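Local coordinates for F5/8 type C domain protein (Bacteroides ovatus, PDB 4ZRX) that is a putative alpha-L-fucosidase, probably removing fucose from glycans, with a C-terminal F5/8 type C domain of the kind that often binds carbohydrate, at residues R559-E564 / N578-M583. Residues are numbered along the deposited sequence; the frame is centred on the assembly and turned at random.
Sequences RFIKLE and NEIGVM. With EDO (1,2-ethanediol), chain E.
Ile561 and Leu563 meet Ile580 and Val582 in a purely apolar contact between two strands packed face to face. Ile561 and Ile580 share its centre equally, while Leu563 and Val582 add one contact each. CD1 of Ile561 touches a methyl of both opposing residues, lying 3.9 Å from CG1 of Val582 and 4.0 Å from CG2 of Ile580. CG1 of Ile561 stands between its own backbone N and carbonyl carbon (chi1 62°), and the extended chi2 of -178° then carries CD1 out to the opposing strand. Ile561 and Ile580 run past each other in opposite directions, whereas Leu563 meets Ile580 at a slant, its CD2 4.1 Å from Ile580 CD1. Ile580 thus serves two partners with separate branches, CG2 for Ile561 and CD1 for Leu563. Branched aliphatic residues suit this buried layer because their methyl groups fill it without bringing in polar atoms that would need partners.

On the other face of strand 560-566, Lys562 and Glu564 are partly exposed and form a salt bridge whose hydrogen bond, NZ of Lys562 to OE2 of Glu564, is weak at 3.4 Å, as suits charged side chains turned from the core. A 1,2-ethanediol, probably from the crystallisation liquor, donates a hydrogen bond from O1 to Leu563 O (2.7 Å).

The axes of the short runs 560-564 and 580-583 come within 10.2 Å, with 133° between their N-to-C directions, a spacing of stacked sheets, consistent with the beta-sandwich of F5/8 type C domains. Strand 560-566 lies between strands 488-492 and 517-523 in one sheet, where Ile490 and Phe520 also touch Ile561; strand 580-584 pairs with strand 495-503 in the other, whose Phe501 packs on Leu563 and Leu498 on Val582.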
ATOM      1  N   ARG A 559      26.959 -14.664  30.913  1.00 43.46           N
ATOM      2  CA  ARG A 559      25.572 -15.129  30.932  1.00 45.72           C
ATOM      3  C   ARG A 559      24.664 -13.925  31.081  1.00 42.97           C
ATOM      4  O   ARG A 559      23.617 -13.858  30.421  1.00 43.56           O
ATOM      5  CB  ARG A 559      25.352 -16.118  32.079  1.00 49.62           C
ATOM      6  CG  ARG A 559      23.885 -16.500  32.402  1.00 52.53           C
ATOM      7  CD  ARG A 559      23.238 -17.195  31.251  1.00 55.46           C
ATOM      8  NE  ARG A 559      21.794 -17.330  31.442  1.00 57.06           N
ATOM      9  CZ  ARG A 559      21.145 -18.474  31.645  1.00 60.22           C
ATOM     10  NH1 ARG A 559      21.776 -19.651  31.685  1.00 61.60           N
ATOM     11  NH2 ARG A 559      19.824 -18.439  31.781  1.00 62.34           N
ATOM     12  N   PHE A 560      25.045 -13.006  31.975  1.00 39.46           N
ATOM     13  CA  PHE A 560      24.312 -11.774  32.237  1.00 37.92           C
ATOM     14  C   PHE A 560      25.193 -10.609  31.823  1.00 35.31           C
ATOM     15  O   PHE A 560      26.405 -10.697  31.917  1.00 35.33           O
ATOM     16  CB  PHE A 560      23.956 -11.615  33.728  1.00 38.58           C
ATOM     17  CG  PHE A 560      23.065 -12.723  34.284  1.00 40.68           C
ATOM     18  CD1 PHE A 560      23.617 -13.948  34.679  1.00 41.35           C
ATOM     19  CD2 PHE A 560      21.696 -12.513  34.480  1.00 41.38           C
ATOM     20  CE1 PHE A 560      22.799 -14.984  35.215  1.00 42.74           C
ATOM     21  CE2 PHE A 560      20.875 -13.538  35.032  1.00 42.63           C
ATOM     22  CZ  PHE A 560      21.435 -14.771  35.393  1.00 43.69           C
ATOM     23  N   ILE A 561      24.581  -9.521  31.353  1.00 33.79           N
ATOM     24  CA  ILE A 561      25.316  -8.290  31.081  1.00 32.41           C
ATOM     25  C   ILE A 561      24.595  -7.172  31.764  1.00 31.25           C
ATOM     26  O   ILE A 561      23.405  -7.268  32.031  1.00 30.87           O
ATOM     27  CB  ILE A 561      25.492  -7.983  29.575  1.00 32.37           C
ATOM     28  CG1 ILE A 561      24.124  -7.776  28.876  1.00 33.01           C
ATOM     29  CG2 ILE A 561      26.258  -9.122  28.915  1.00 33.49           C
ATOM     30  CD1 ILE A 561      24.268  -7.509  27.356  1.00 32.24           C
ATOM     31  N   LYS A 562      25.308  -6.097  32.012  1.00 30.25           N
ATOM     32  CA  LYS A 562      24.768  -4.923  32.690  1.00 30.65           C
ATOM     33  C   LYS A 562      25.437  -3.675  32.148  1.00 31.24           C
ATOM     34  O   LYS A 562      26.665  -3.625  32.038  1.00 32.15           O
ATOM     35  CB  LYS A 562      24.986  -5.017  34.223  1.00 31.44           C
ATOM     36  CG  LYS A 562      24.602  -3.757  35.003  1.00 31.94           C
ATOM     37  CD  LYS A 562      24.640  -3.949  36.522  1.00 33.96           C
ATOM     38  CE  LYS A 562      26.051  -4.136  37.003  1.00 34.04           C
ATOM     39  NZ  LYS A 562      26.168  -4.161  38.480  1.00 35.72           N
ATOM     40  N   LEU A 563      24.645  -2.658  31.829  1.00 31.99           N
ATOM     41  CA  LEU A 563      25.179  -1.359  31.406  1.00 32.47           C
ATOM     42  C   LEU A 563      24.758  -0.305  32.406  1.00 33.62           C
ATOM     43  O   LEU A 563      23.551  -0.090  32.572  1.00 35.88           O
ATOM     44  CB  LEU A 563      24.688  -0.975  29.990  1.00 32.05           C
ATOM     45  CG  LEU A 563      25.304   0.302  29.391  1.00 33.00           C
ATOM     46  CD1 LEU A 563      26.762   0.088  28.939  1.00 32.39           C
ATOM     47  CD2 LEU A 563      24.484   0.867  28.220  1.00 33.71           C
ATOM     48  N   GLU A 564      25.731   0.320  33.076  1.00 33.44           N
ATOM     49  CA  GLU A 564      25.524   1.499  33.915  1.00 35.48           C
ATOM     50  C   GLU A 564      25.896   2.707  33.075  1.00 35.11           C
ATOM     51  O   GLU A 564      26.970   2.749  32.509  1.00 34.42           O
ATOM     52  CB  GLU A 564      26.370   1.449  35.204  1.00 38.24           C
ATOM     53  CG  GLU A 564      25.915   0.304  36.142  1.00 41.99           C
ATOM     54  CD  GLU A 564      26.691   0.172  37.481  1.00 46.88           C
ATOM     55  OE1 GLU A 564      27.540   1.051  37.771  1.00 52.25           O
ATOM     56  OE2 GLU A 564      26.431  -0.819  38.233  1.00 47.78           O
ATOM     57  N   ASN A 578      16.317  -3.496  23.565  1.00 36.14           N
ATOM     58  CA  ASN A 578      16.382  -3.441  22.096  1.00 37.54           C
ATOM     59  C   ASN A 578      17.467  -2.496  21.560  1.00 35.00           C
ATOM     60  O   ASN A 578      17.758  -2.552  20.359  1.00 35.23           O
ATOM     61  CB  ASN A 578      15.006  -3.061  21.475  1.00 40.63           C
ATOM     62  CG  ASN A 578      14.041  -4.263  21.347  1.00 45.87           C
ATOM     63  OD1 ASN A 578      14.447  -5.430  21.311  1.00 49.36           O
ATOM     64  ND2 ASN A 578      12.744  -3.966  21.258  1.00 50.59           N
ATOM     65  N   GLU A 579      18.059  -1.655  22.435  1.00 31.39           N
ATOM     66  CA  GLU A 579      19.179  -0.779  22.065  1.00 29.91           C
ATOM     67  C   GLU A 579      20.550  -1.418  22.339  1.00 29.31           C
ATOM     68  O   GLU A 579      21.560  -0.735  22.184  1.00 28.46           O
ATOM     69  CB  GLU A 579      19.095   0.522  22.867  1.00 29.50           C
ATOM     70  CG  GLU A 579      17.748   1.272  22.582  1.00 31.45           C
ATOM     71  CD  GLU A 579      17.638   2.562  23.365  1.00 32.15           C
ATOM     72  OE1 GLU A 579      17.725   2.533  24.599  1.00 32.99           O
ATOM     73  OE2 GLU A 579      17.441   3.628  22.732  1.00 32.50           O
ATOM     74  N   ILE A 580      20.569  -2.647  22.855  1.00 28.74           N
ATOM     75  CA  ILE A 580      21.797  -3.326  23.127  1.00 29.21           C
ATOM     76  C   ILE A 580      21.937  -4.470  22.147  1.00 29.23           C
ATOM     77  O   ILE A 580      20.949  -5.159  21.856  1.00 30.21           O
ATOM     78  CB  ILE A 580      21.778  -3.863  24.575  1.00 30.77           C
ATOM     79  CG1 ILE A 580      21.706  -2.698  25.571  1.00 30.89           C
ATOM     80  CG2 ILE A 580      22.963  -4.760  24.811  1.00 31.12           C
ATOM     81  CD1 ILE A 580      22.887  -1.764  25.529  1.00 31.43           C
ATOM     82  N   GLY A 581      23.153  -4.673  21.636  1.00 29.26           N
ATOM     83  CA  GLY A 581      23.506  -5.885  20.879  1.00 29.34           C
ATOM     84  C   GLY A 581      24.793  -6.471  21.441  1.00 30.00           C
ATOM     85  O   GLY A 581      25.541  -5.816  22.180  1.00 29.05           O
ATOM     86  N   VAL A 582      25.045  -7.719  21.071  1.00 30.78           N
ATOM     87  CA  VAL A 582      26.288  -8.378  21.364  1.00 31.71           C
ATOM     88  C   VAL A 582      26.713  -9.235  20.160  1.00 33.68           C
ATOM     89  O   VAL A 582      25.849  -9.694  19.374  1.00 33.20           O
ATOM     90  CB  VAL A 582      26.161  -9.269  22.654  1.00 32.36           C
ATOM     91  CG1 VAL A 582      25.767  -8.436  23.873  1.00 31.91           C
ATOM     92  CG2 VAL A 582      25.158 -10.454  22.474  1.00 33.44           C
HETATM   93  N   MSE A 583      28.024  -9.502  20.075  1.00 33.84           N
HETATM   94  CA  MSE A 583      28.568 -10.409  19.104  1.00 37.13           C
HETATM   95  C   MSE A 583      29.185 -11.564  19.839  1.00 39.33           C
HETATM   96  O   MSE A 583      30.130 -11.389  20.625  1.00 40.24           O
HETATM   97  CB  MSE A 583      29.589  -9.739  18.194  1.00 38.61           C
HETATM   98  CG  MSE A 583      28.970  -8.662  17.307  1.00 39.30           C
HETATM   99 SE   MSE A 583      27.693  -9.393  15.957  0.75 42.74          SE
HETATM  100  CE  MSE A 583      28.986 -10.365  14.835  1.00 43.13           C
TER
HETATM  101  C1  EDO E 704      21.374   2.723  32.111  1.00 39.08           C
HETATM  102  O1  EDO E 704      21.247   1.300  32.196  1.00 37.96           O
HETATM  103  C2  EDO E 704      21.344   3.378  33.489  1.00 39.09           C
HETATM  104  O2  EDO E 704      22.457   2.907  34.252  1.00 40.58           O